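Local coordinates for conserved hypothetical protein (Sulfolobus solfataricus, PDB 2GF6) that probably hydrolyses fatty acyl-CoA thioesters, as a coenzyme A-binding hotdog-fold member of the 4-hydroxybenzoyl-CoA thioesterase family, at residues V12-Y16 against P70-G74; F58-E62 against G107-Q111; D75-L81 against F93-K99. All coordinates share one frame; numbering follows the deposited sequence.

Interaction 1 of 3, residues V12-Y16 against P70-G74; sequences VVRIY and PVKLG. With COA (coenzyme A), chain F.
V13 points its side chain at the carbonyl of K72, and every carbon of that side chain takes part. CB comes first, only 2.9 Å from K72 O, a notably tight approach. CG1, trans to the backbone N (chi1 -177°), lies next to the same oxygen at 3.2 Å, and CG2 is a little farther from it. The isopropyl group thus has K72 O against all three of its carbons, while CG2 also meets the CG2 methyl of V71 at 4.0 Å. L77 of strand 76-85 packs against both valines. The backbone of V13 is used as well: its O accepts the N-H of G74 at 2.7 Å, with the donor tilted 34° from the carbonyl plane. In the hotdog fold seen here, this joins the loop that leads from strand 8-12 to the long helix 26-45 with the loop that enters strand 76-85. V12 CG2 adds a contact to G74 O at 3.5 Å. Next to G74, L73 sets its CD1 against the peptide between R14 and I15, 3.1 Å from I15 N. The R14 guanidinium has V12 CG1 over one face, toward the rim, and its NE forms a salt bridge with E38 of the second subunit, while I51 of that subunit packs on L73. At the far end of 70-74, P70 belongs to a coenzyme A pocket; its CA lies 3.3 Å from the pantetheine oxygen O5P, and W119 of the fourth subunit packs on the same proline.

Interaction 2 of 3, residues F58-E62 against G107-Q111; sequences FVIAE and GYVIQ. With COA (coenzyme A), chain E.
Segments F58-E62 and G107-Q111 run antiparallel but strongly twisted, their axes 4.7 Å apart at closest and 124° between directions, joined by A61 N to I110 O (2.8 Å) and I110 N to E62 O (2.9 Å). I110 O thus takes A61 N while I110 N gives to E62 O, so two residues stand opposite one; with A61 at psi -22°, this is consistent with a classic beta bulge. A61 CB and the E62 side chain both reach the coenzyme A adenine, as the bulge would allow. E62 is fully extended, CG trans to its backbone N, and its two oxygens split the work. OE1 accepts the adenine amino group N6A at 2.8 Å. OE2 takes the hydroxyl OH of Y108 at 2.7 Å, from 52° above the carboxylate plane, and also H64 NE2 of the fourth subunit. With an alanine here, the adenine amino group would probably lose its acceptor, and the Y108 hydroxyl and that histidine their shared partner. From the neighbouring strand, I110 CD1 packs obliquely at the rim of the base, 3.5 Å from N1A. Farther along the ligand, I60 O receives the pantetheine amide N4P at 2.8 Å. Behind it, the I60 side chain crosses that of Q111, CG1 to NE2 at 3.7 Å, and NE2 also rests near F58 CB; the other end of this amide, OE1, is bonded to Y49. I60 and V109 face helix 26-45, touching Y30, and F33 and I37, respectively. Strand 90-99 flanks 107-111 on its other side through F93, while E62 pairs with a strand of the fourth subunit, carrying the sheet across the interface.

Interaction 3 of 3, residues D75-L81 against F93-K99; sequences DKLTVLL and FEFKVLK
The carboxylate of D75 meets the K99 ammonium from above its plane, about 48° out of it, in a salt bridge of 2.7 Å from NZ to OD2. K99 runs out extended to CD, which lies close to the same oxygen, and the bend at its third torsion (110°) then turns NZ onto it; OD2 has a second donor in K72 N. At the other end, L81 CD2 packs on F93 CD1 at 3.9 Å. The F95 ring swings away from the partner strand and meets the ring of F33, leaving its CB to pack on V79 CG1 at 4.1 Å. In between, the pairs T78 with L98 and L80 with K96 are each hydrogen-bonded in both directions, L98 N to T78 O being 2.9 Å. Side chains alternate: V79, L81, F95 and V97 share one face, where T36, I37 and F40 of helix 26-45 cover V79 and L81. On the other face, L80 and L98 cross at about a right angle, CD1 to CD1 at 3.7 Å, beside the aliphatic start of K96. This is an antiparallel beta hairpin, strands 76-85 and 90-99, in the curved sheet that wraps the long central helix of the hotdog fold.

Overall arrangement
From the N terminus, strand 8-12 runs into 12-16, where interaction 1 opens. Helix 26-45 and strand 56-67 follow; 58-62 opens interaction 2 before 70-74 closes interaction 1, so these two cross. The chain continues straight into 75-81, and interaction 3 closes as the short hairpin returns at 93-99, wholly within the longer loop that 107-111 completes for interaction 2. Interaction 3 connects the others: V13 N bonds to D75 O on one side, and V109 and G107 carbonyls take the F93 and F95 amides on the other. Interactions 1 and 2, with centres about 24 Å apart, do not touch; each lies beside a different coenzyme A.

Interaction 1 of 3, residues V12-Y16 against P70-G74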
loop_
_atom_site.group_PDB
_atom_site.type_symbol
_atom_site.label_atom_id
_atom_site.label_comp_id
_atom_site.label_asym_id
_atom_site.label_seq_id
_atom_site.Cartn_x
_atom_site.Cartn_y
_atom_site.Cartn_z
ATOM N N VAL A 12 10.309 -6.023 -11.630
ATOM C CA VAL A 12 11.507 -5.558 -10.920
ATOM C C VAL A 12 11.061 -5.014 -9.557
ATOM O O VAL A 12 9.993 -4.378 -9.455
ATOM C CB VAL A 12 12.279 -4.490 -11.768
ATOM C CG1 VAL A 12 11.431 -3.238 -11.983
ATOM C CG2 VAL A 12 13.613 -4.128 -11.147
ATOM N N VAL A 13 11.838 -5.318 -8.519
ATOM C CA VAL A 13 11.504 -4.881 -7.171
ATOM C C VAL A 13 11.815 -3.400 -6.995
ATOM O O VAL A 13 12.920 -2.948 -7.274
ATOM C CB VAL A 13 12.232 -5.722 -6.071
ATOM C CG1 VAL A 13 11.808 -5.280 -4.653
ATOM C CG2 VAL A 13 11.906 -7.216 -6.223
ATOM N N ARG A 14 10.808 -2.667 -6.520
ATOM C CA ARG A 14 10.800 -1.208 -6.467
ATOM C C ARG A 14 10.816 -0.755 -5.000
ATOM O O ARG A 14 10.602 -1.541 -4.076
ATOM C CB ARG A 14 9.561 -0.658 -7.178
ATOM C CG ARG A 14 9.824 0.040 -8.483
ATOM C CD ARG A 14 10.032 -0.901 -9.635
ATOM N NE ARG A 14 9.990 -0.198 -10.928
ATOM C CZ ARG A 14 9.328 -0.624 -12.007
ATOM N NH1 ARG A 14 8.643 -1.779 -11.990
ATOM N NH2 ARG A 14 9.348 0.103 -13.110
ATOM N N ILE A 15 11.084 0.519 -4.775
ATOM C CA ILE A 15 11.139 1.028 -3.393
ATOM C C ILE A 15 9.817 0.846 -2.661
ATOM O O ILE A 15 9.767 0.560 -1.458
ATOM C CB ILE A 15 11.575 2.532 -3.365
ATOM C CG1 ILE A 15 11.836 2.971 -1.930
ATOM C CG2 ILE A 15 10.547 3.461 -4.118
ATOM C CD1 ILE A 15 12.876 2.142 -1.230
ATOM N N TYR A 16 8.728 1.014 -3.385
ATOM C CA TYR A 16 7.432 0.831 -2.782
ATOM C C TYR A 16 7.104 -0.670 -2.589
ATOM O O TYR A 16 6.053 -1.018 -2.035
ATOM C CB TYR A 16 6.341 1.554 -3.595
ATOM C CG TYR A 16 6.365 1.280 -5.086
ATOM C CD1 TYR A 16 5.859 0.090 -5.599
ATOM C CD2 TYR A 16 6.840 2.224 -5.987
ATOM C CE1 TYR A 16 5.880 -0.182 -6.949
ATOM C CE2 TYR A 16 6.871 1.948 -7.373
ATOM C CZ TYR A 16 6.379 0.733 -7.836
ATOM O OH TYR A 16 6.373 0.420 -9.197
ATOM N N PRO A 70 14.553 -14.207 0.083
ATOM C CA PRO A 70 14.116 -12.837 0.020
ATOM C C PRO A 70 14.393 -12.253 -1.357
ATOM O O PRO A 70 15.293 -12.716 -2.055
ATOM C CB PRO A 70 15.001 -12.152 1.049
ATOM C CG PRO A 70 16.323 -12.911 0.917
ATOM C CD PRO A 70 15.890 -14.331 0.707
ATOM N N VAL A 71 13.627 -11.235 -1.732
ATOM C CA VAL A 71 13.971 -10.404 -2.877
ATOM C C VAL A 71 14.109 -8.940 -2.424
ATOM O O VAL A 71 13.422 -8.473 -1.505
ATOM C CB VAL A 71 12.957 -10.571 -4.083
ATOM C CG1 VAL A 71 13.041 -11.981 -4.625
ATOM C CG2 VAL A 71 11.539 -10.271 -3.701
ATOM N N LYS A 72 14.973 -8.224 -3.116
ATOM C CA LYS A 72 15.427 -6.921 -2.693
ATOM C C LYS A 72 15.213 -5.866 -3.741
ATOM O O LYS A 72 14.885 -6.150 -4.896
ATOM C CB LYS A 72 16.923 -6.989 -2.365
ATOM C CG LYS A 72 17.230 -8.043 -1.309
ATOM C CD LYS A 72 18.707 -8.177 -1.024
ATOM C CE LYS A 72 19.256 -6.885 -0.431
ATOM N NZ LYS A 72 20.307 -7.108 0.595
ATOM N N LEU A 73 15.451 -4.629 -3.330
ATOM C CA LEU A 73 15.224 -3.497 -4.196
ATOM C C LEU A 73 16.104 -3.635 -5.427
ATOM O O LEU A 73 17.314 -3.790 -5.314
ATOM C CB LEU A 73 15.536 -2.219 -3.437
ATOM C CG LEU A 73 15.430 -0.888 -4.159
ATOM C CD1 LEU A 73 14.024 -0.554 -4.526
ATOM C CD2 LEU A 73 16.047 0.186 -3.218
ATOM N N GLY A 74 15.499 -3.591 -6.612
ATOM C CA GLY A 74 16.284 -3.679 -7.847
ATOM C C GLY A 74 16.309 -5.061 -8.486
ATOM O O GLY A 74 16.561 -5.179 -9.687
HETATM N N1A COA F . 6.787 -23.918 8.214
HETATM C C2A COA F . 7.268 -24.529 9.363
HETATM N N3A COA F . 8.614 -24.472 9.673
HETATM C C4A COA F . 9.469 -23.829 8.852
HETATM C C5A COA F . 9.018 -23.216 7.691
HETATM C C6A COA F . 7.670 -23.256 7.371
HETATM N N6A COA F . 7.245 -22.645 6.268
HETATM N N7A COA F . 10.076 -22.662 7.067
HETATM C C8A COA F . 11.177 -22.903 7.799
HETATM N N9A COA F . 10.819 -23.630 8.906
HETATM C C1B COA F . 11.722 -24.221 9.920
HETATM C C2B COA F . 12.825 -25.064 9.293
HETATM O O2B COA F . 12.467 -26.414 9.175
HETATM C C3B COA F . 13.956 -24.859 10.266
HETATM O O3B COA F . 13.786 -25.692 11.378
HETATM P P3B COA F . 14.953 -26.735 11.731
HETATM O O7A COA F . 14.490 -27.527 12.931
HETATM O O8A COA F . 16.245 -25.973 12.040
HETATM O O9A COA F . 15.084 -27.660 10.533
HETATM C C4B COA F . 13.785 -23.431 10.721
HETATM O O4B COA F . 12.385 -23.217 10.677
HETATM C C5B COA F . 14.498 -22.451 9.799
HETATM O O5B COA F . 14.445 -22.874 8.455
HETATM P P1A COA F . 15.776 -22.844 7.549
HETATM O O1A COA F . 15.433 -23.082 6.094
HETATM O O2A COA F . 16.776 -23.862 8.028
HETATM O O3A COA F . 16.262 -21.309 7.723
HETATM P P2A COA F . 17.536 -20.649 6.970
HETATM O O4A COA F . 17.932 -21.464 5.773
HETATM O O5A COA F . 18.655 -20.447 7.982
HETATM O O6A COA F . 17.028 -19.216 6.469
HETATM C CBP COA F . 15.583 -17.747 5.414
HETATM C CCP COA F . 15.659 -18.946 6.337
HETATM C CDP COA F . 16.567 -17.912 4.245
HETATM C CEP COA F . 15.957 -16.519 6.246
HETATM C CAP COA F . 14.177 -17.709 4.823
HETATM O OAP COA F . 14.002 -18.802 3.954
HETATM C C9P COA F . 13.902 -16.456 4.043
HETATM O O9P COA F . 14.840 -15.439 3.900
HETATM N N8P COA F . 12.702 -16.380 3.526
HETATM C C7P COA F . 12.310 -15.221 2.775
HETATM C C6P COA F . 11.713 -14.215 3.724
HETATM C C5P COA F . 10.904 -13.251 2.917
HETATM O O5P COA F . 11.414 -12.625 1.980
HETATM N N4P COA F . 9.645 -13.196 3.278
HETATM C C3P COA F . 9.026 -11.986 3.707
HETATM C C2P COA F . 8.285 -11.365 2.552
HETATM S S1P COA F . 6.495 -11.400 2.718
#

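Interaction 2 of 3, residues F58-E62 against G107-Q111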
loop_
_atom_site.group_PDB
_atom_site.type_symbol
_atom_site.label_atom_id
_atom_site.label_comp_id
_atom_site.label_asym_id
_atom_site.label_seq_id
_atom_site.Cartn_x
_atom_site.Cartn_y
_atom_site.Cartn_z
ATOM N N PHE A 58 -14.058 -11.341 -10.381
ATOM C CA PHE A 58 -13.276 -12.379 -9.717
ATOM C C PHE A 58 -12.877 -11.877 -8.316
ATOM O O PHE A 58 -12.369 -10.755 -8.160
ATOM C CB PHE A 58 -12.020 -12.731 -10.536
ATOM C CG PHE A 58 -12.322 -13.503 -11.791
ATOM C CD1 PHE A 58 -12.542 -14.870 -11.736
ATOM C CD2 PHE A 58 -12.415 -12.862 -13.021
ATOM C CE1 PHE A 58 -12.853 -15.584 -12.893
ATOM C CE2 PHE A 58 -12.729 -13.576 -14.203
ATOM C CZ PHE A 58 -12.957 -14.927 -14.137
ATOM N N VAL A 59 -13.131 -12.695 -7.305
ATOM C CA VAL A 59 -12.739 -12.371 -5.938
ATOM C C VAL A 59 -11.956 -13.518 -5.343
ATOM O O VAL A 59 -12.320 -14.671 -5.555
ATOM C CB VAL A 59 -13.962 -11.990 -5.016
ATOM C CG1 VAL A 59 -14.792 -10.863 -5.653
ATOM C CG2 VAL A 59 -14.838 -13.179 -4.671
ATOM N N ILE A 60 -10.907 -13.188 -4.568
ATOM C CA ILE A 60 -10.023 -14.175 -3.924
ATOM C C ILE A 60 -10.711 -14.869 -2.737
ATOM O O ILE A 60 -11.246 -14.214 -1.839
ATOM C CB ILE A 60 -8.709 -13.498 -3.425
ATOM C CG1 ILE A 60 -7.955 -12.862 -4.592
ATOM C CG2 ILE A 60 -7.778 -14.480 -2.707
ATOM C CD1 ILE A 60 -6.953 -11.828 -4.175
ATOM N N ALA A 61 -10.705 -16.200 -2.764
ATOM C CA ALA A 61 -11.254 -17.030 -1.707
ATOM C C ALA A 61 -10.198 -17.572 -0.787
ATOM O O ALA A 61 -10.492 -17.993 0.331
ATOM C CB ALA A 61 -11.973 -18.171 -2.334
ATOM N N GLU A 62 -8.959 -17.635 -1.265
ATOM C CA GLU A 62 -7.931 -18.264 -0.474
ATOM C C GLU A 62 -6.616 -17.883 -1.057
ATOM O O GLU A 62 -6.505 -17.792 -2.279
ATOM C CB GLU A 62 -8.082 -19.796 -0.508
ATOM C CG GLU A 62 -7.011 -20.481 0.341
ATOM C CD GLU A 62 -7.166 -21.966 0.441
ATOM O OE1 GLU A 62 -8.255 -22.453 0.031
ATOM O OE2 GLU A 62 -6.184 -22.619 0.929
ATOM N N GLY A 107 3.385 -20.229 -4.512
ATOM C CA GLY A 107 2.083 -20.032 -3.897
ATOM C C GLY A 107 0.918 -20.247 -4.814
ATOM O O GLY A 107 1.077 -20.762 -5.905
ATOM N N TYR A 108 -0.265 -19.852 -4.350
ATOM C CA TYR A 108 -1.434 -19.856 -5.197
ATOM C C TYR A 108 -2.419 -18.878 -4.639
ATOM O O TYR A 108 -2.359 -18.537 -3.471
ATOM C CB TYR A 108 -2.055 -21.254 -5.266
ATOM C CG TYR A 108 -2.574 -21.806 -3.955
ATOM C CD1 TYR A 108 -3.790 -21.343 -3.391
ATOM C CD2 TYR A 108 -1.869 -22.796 -3.262
ATOM C CE1 TYR A 108 -4.262 -21.861 -2.173
ATOM C CE2 TYR A 108 -2.337 -23.305 -2.051
ATOM C CZ TYR A 108 -3.525 -22.833 -1.522
ATOM O OH TYR A 108 -3.948 -23.334 -0.352
ATOM N N VAL A 109 -3.297 -18.379 -5.493
ATOM C CA VAL A 109 -4.533 -17.742 -5.041
ATOM C C VAL A 109 -5.636 -18.470 -5.765
ATOM O O VAL A 109 -5.494 -18.878 -6.910
ATOM C CB VAL A 109 -4.641 -16.198 -5.344
ATOM C CG1 VAL A 109 -3.405 -15.492 -4.899
ATOM C CG2 VAL A 109 -4.843 -15.920 -6.776
ATOM N N ILE A 110 -6.742 -18.611 -5.079
ATOM C CA ILE A 110 -7.912 -19.189 -5.630
ATOM C C ILE A 110 -8.935 -18.100 -5.847
ATOM O O ILE A 110 -9.287 -17.354 -4.948
ATOM C CB ILE A 110 -8.401 -20.277 -4.708
ATOM C CG1 ILE A 110 -7.378 -21.419 -4.757
ATOM C CG2 ILE A 110 -9.847 -20.658 -5.054
ATOM C CD1 ILE A 110 -7.731 -22.617 -4.001
ATOM N N GLN A 111 -9.427 -18.029 -7.074
ATOM C CA GLN A 111 -10.380 -17.022 -7.442
ATOM C C GLN A 111 -11.686 -17.601 -7.892
ATOM O O GLN A 111 -11.728 -18.638 -8.536
ATOM C CB GLN A 111 -9.774 -16.088 -8.488
ATOM C CG GLN A 111 -8.817 -15.173 -7.790
ATOM C CD GLN A 111 -8.482 -13.972 -8.569
ATOM O OE1 GLN A 111 -7.693 -14.047 -9.516
ATOM N NE2 GLN A 111 -9.035 -12.830 -8.167
HETATM N N1A COA E . -10.879 -23.528 -2.837
HETATM C C2A COA E . -11.594 -24.190 -3.827
HETATM N N3A COA E . -12.951 -23.959 -3.971
HETATM C C4A COA E . -13.552 -23.086 -3.129
HETATM C C5A COA E . -12.842 -22.421 -2.136
HETATM C C6A COA E . -11.493 -22.637 -1.989
HETATM N N6A COA E . -10.883 -22.161 -0.897
HETATM N N7A COA E . -13.700 -21.616 -1.471
HETATM C C8A COA E . -14.933 -21.742 -2.029
HETATM N N9A COA E . -14.843 -22.663 -3.039
HETATM C C1B COA E . -15.914 -23.262 -3.833
HETATM C C2B COA E . -17.009 -23.919 -3.036
HETATM O O2B COA E . -16.686 -25.230 -2.669
HETATM C C3B COA E . -18.128 -23.925 -4.040
HETATM O O3B COA E . -17.952 -25.084 -4.846
HETATM P P3B COA E . -19.135 -25.812 -5.672
HETATM O O7A COA E . -18.901 -25.521 -7.146
HETATM O O8A COA E . -20.523 -25.349 -5.283
HETATM O O9A COA E . -18.975 -27.295 -5.458
HETATM C C4B COA E . -17.895 -22.659 -4.858
HETATM O O4B COA E . -16.565 -22.267 -4.573
HETATM C C5B COA E . -18.816 -21.524 -4.488
HETATM O O5B COA E . -18.586 -21.210 -3.147
HETATM P P1A COA E . -19.779 -20.979 -2.101
HETATM O O1A COA E . -19.412 -21.403 -0.714
HETATM O O2A COA E . -21.052 -21.601 -2.581
HETATM O O3A COA E . -19.808 -19.375 -2.073
HETATM P P2A COA E . -20.958 -18.356 -2.510
HETATM O O4A COA E . -22.084 -18.187 -1.536
HETATM O O5A COA E . -21.484 -18.530 -3.908
HETATM O O6A COA E . -20.086 -17.028 -2.451
HETATM C CBP COA E . -18.377 -15.661 -1.801
HETATM C CCP COA E . -18.675 -17.035 -2.364
HETATM C CDP COA E . -19.465 -15.339 -0.766
HETATM C CEP COA E . -18.436 -14.684 -2.967
HETATM C CAP COA E . -17.030 -15.657 -1.102
HETATM O OAP COA E . -17.015 -16.540 0.000
HETATM C C9P COA E . -16.642 -14.318 -0.573
HETATM O O9P COA E . -17.415 -13.151 -0.726
HETATM N N8P COA E . -15.496 -14.321 0.049
HETATM C C7P COA E . -14.901 -13.050 0.375
HETATM C C6P COA E . -13.677 -12.895 -0.482
HETATM C C5P COA E . -12.896 -11.687 -0.075
HETATM O O5P COA E . -13.343 -10.782 0.663
HETATM N N4P COA E . -11.689 -11.729 -0.590
HETATM C C3P COA E . -10.663 -10.900 -0.027
HETATM C C2P COA E . -9.336 -11.266 -0.624
HETATM S S1P COA E . -8.144 -10.161 0.032
#

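Interaction 3 of 3, residues D75-L81 against F93-K99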
loop_
_atom_site.group_PDB
_atom_site.type_symbol
_atom_site.label_atom_id
_atom_site.label_comp_id
_atom_site.label_asym_id
_atom_site.label_seq_id
_atom_site.Cartn_x
_atom_site.Cartn_y
_atom_site.Cartn_z
ATOM N N ASP A 75 16.045 -6.118 -7.715
ATOM C CA ASP A 75 16.095 -7.465 -8.281
ATOM C C ASP A 75 15.083 -7.554 -9.408
ATOM O O ASP A 75 13.996 -7.007 -9.292
ATOM C CB ASP A 75 15.794 -8.515 -7.208
ATOM C CG ASP A 75 16.964 -8.730 -6.252
ATOM O OD1 ASP A 75 18.080 -8.170 -6.505
ATOM O OD2 ASP A 75 16.773 -9.469 -5.263
ATOM N N LYS A 76 15.460 -8.203 -10.510
ATOM C CA LYS A 76 14.492 -8.582 -11.540
ATOM C C LYS A 76 13.916 -9.939 -11.203
ATOM O O LYS A 76 14.646 -10.837 -10.777
ATOM C CB LYS A 76 15.137 -8.682 -12.919
ATOM C CG LYS A 76 15.594 -7.359 -13.498
ATOM C CD LYS A 76 16.146 -7.516 -14.942
ATOM C CE LYS A 76 17.264 -8.589 -15.103
ATOM N NZ LYS A 76 18.594 -8.198 -14.536
ATOM N N LEU A 77 12.627 -10.109 -11.479
ATOM C CA LEU A 77 11.901 -11.329 -11.144
ATOM C C LEU A 77 11.126 -11.854 -12.343
ATOM O O LEU A 77 10.741 -11.104 -13.226
ATOM C CB LEU A 77 10.914 -11.065 -10.010
ATOM C CG LEU A 77 11.476 -10.351 -8.787
ATOM C CD1 LEU A 77 10.378 -10.130 -7.824
ATOM C CD2 LEU A 77 12.600 -11.121 -8.123
ATOM N N THR A 78 10.930 -13.160 -12.367
ATOM C CA THR A 78 10.138 -13.815 -13.373
ATOM C C THR A 78 9.080 -14.568 -12.587
ATOM O O THR A 78 9.398 -15.324 -11.688
ATOM C CB THR A 78 11.017 -14.781 -14.216
ATOM O OG1 THR A 78 11.937 -14.028 -15.011
ATOM C CG2 THR A 78 10.168 -15.656 -15.133
ATOM N N VAL A 79 7.811 -14.294 -12.872
ATOM C CA VAL A 79 6.725 -15.064 -12.304
ATOM C C VAL A 79 6.259 -16.074 -13.372
ATOM O O VAL A 79 6.066 -15.722 -14.530
ATOM C CB VAL A 79 5.553 -14.146 -11.825
ATOM C CG1 VAL A 79 4.582 -14.905 -10.945
ATOM C CG2 VAL A 79 6.095 -12.902 -11.104
ATOM N N LEU A 80 6.119 -17.329 -12.947
ATOM C CA LEU A 80 5.569 -18.426 -13.736
ATOM C C LEU A 80 4.168 -18.758 -13.221
ATOM O O LEU A 80 3.981 -18.999 -12.042
ATOM C CB LEU A 80 6.476 -19.663 -13.634
ATOM C CG LEU A 80 7.969 -19.443 -13.905
ATOM C CD1 LEU A 80 8.746 -20.724 -13.866
ATOM C CD2 LEU A 80 8.185 -18.788 -15.251
ATOM N N LEU A 81 3.189 -18.784 -14.117
ATOM C CA LEU A 81 1.811 -19.073 -13.737
ATOM C C LEU A 81 1.342 -20.444 -14.219
ATOM O O LEU A 81 1.623 -20.844 -15.350
ATOM C CB LEU A 81 0.878 -18.006 -14.309
ATOM C CG LEU A 81 -0.478 -17.832 -13.610
ATOM C CD1 LEU A 81 -0.324 -17.193 -12.221
ATOM C CD2 LEU A 81 -1.360 -16.984 -14.484
ATOM N N PHE A 93 -4.767 -20.214 -9.249
ATOM C CA PHE A 93 -3.656 -19.652 -9.959
ATOM C C PHE A 93 -2.435 -19.957 -9.139
ATOM O O PHE A 93 -2.178 -19.259 -8.180
ATOM C CB PHE A 93 -3.836 -18.136 -10.093
ATOM C CG PHE A 93 -4.850 -17.733 -11.126
ATOM C CD1 PHE A 93 -4.577 -17.893 -12.473
ATOM C CD2 PHE A 93 -6.079 -17.181 -10.758
ATOM C CE1 PHE A 93 -5.498 -17.508 -13.439
ATOM C CE2 PHE A 93 -7.000 -16.800 -11.727
ATOM C CZ PHE A 93 -6.712 -16.969 -13.066
ATOM N N GLU A 94 -1.735 -21.037 -9.482
ATOM C CA GLU A 94 -0.453 -21.415 -8.850
ATOM C C GLU A 94 0.669 -20.577 -9.457
ATOM O O GLU A 94 0.643 -20.310 -10.651
ATOM C CB GLU A 94 -0.145 -22.882 -9.100
ATOM C CG GLU A 94 -1.257 -23.874 -8.740
ATOM C CD GLU A 94 -0.826 -25.355 -8.899
ATOM O OE1 GLU A 94 -0.050 -25.699 -9.825
ATOM O OE2 GLU A 94 -1.293 -26.193 -8.104
ATOM N N PHE A 95 1.659 -20.177 -8.657
ATOM C CA PHE A 95 2.742 -19.346 -9.170
ATOM C C PHE A 95 4.073 -19.649 -8.504
ATOM O O PHE A 95 4.099 -20.105 -7.363
ATOM C CB PHE A 95 2.414 -17.857 -9.021
ATOM C CG PHE A 95 2.324 -17.387 -7.593
ATOM C CD1 PHE A 95 3.481 -17.078 -6.866
ATOM C CD2 PHE A 95 1.078 -17.221 -6.964
ATOM C CE1 PHE A 95 3.406 -16.637 -5.544
ATOM C CE2 PHE A 95 1.007 -16.776 -5.629
ATOM C CZ PHE A 95 2.182 -16.487 -4.926
ATOM N N LYS A 96 5.159 -19.403 -9.238
ATOM C CA LYS A 96 6.519 -19.463 -8.720
ATOM C C LYS A 96 7.182 -18.158 -9.057
ATOM O O LYS A 96 6.965 -17.622 -10.145
ATOM C CB LYS A 96 7.317 -20.579 -9.378
ATOM C CG LYS A 96 6.682 -21.953 -9.270
ATOM C CD LYS A 96 7.518 -23.035 -9.930
ATOM C CE LYS A 96 6.979 -24.427 -9.573
ATOM N NZ LYS A 96 7.924 -25.499 -9.989
ATOM N N VAL A 97 8.002 -17.652 -8.137
ATOM C CA VAL A 97 8.867 -16.512 -8.428
ATOM C C VAL A 97 10.320 -16.968 -8.515
ATOM O O VAL A 97 10.802 -17.712 -7.661
ATOM C CB VAL A 97 8.725 -15.389 -7.396
ATOM C CG1 VAL A 97 9.592 -14.169 -7.781
ATOM C CG2 VAL A 97 7.270 -14.962 -7.280
ATOM N N LEU A 98 10.997 -16.541 -9.571
ATOM C CA LEU A 98 12.427 -16.844 -9.755
ATOM C C LEU A 98 13.257 -15.571 -9.753
ATOM O O LEU A 98 12.787 -14.489 -10.133
ATOM C CB LEU A 98 12.686 -17.578 -11.070
ATOM C CG LEU A 98 12.203 -19.007 -11.262
ATOM C CD1 LEU A 98 10.711 -19.105 -11.140
ATOM C CD2 LEU A 98 12.646 -19.453 -12.623
ATOM N N LYS A 99 14.507 -15.721 -9.359
ATOM C CA LYS A 99 15.449 -14.628 -9.412
ATOM C C LYS A 99 16.778 -15.202 -9.867
ATOM O O LYS A 99 17.275 -16.164 -9.285
ATOM C CB LYS A 99 15.575 -13.988 -8.049
ATOM C CG LYS A 99 16.361 -12.733 -8.065
ATOM C CD LYS A 99 16.605 -12.261 -6.662
ATOM C CE LYS A 99 18.051 -12.410 -6.254
ATOM N NZ LYS A 99 18.325 -11.609 -5.003
#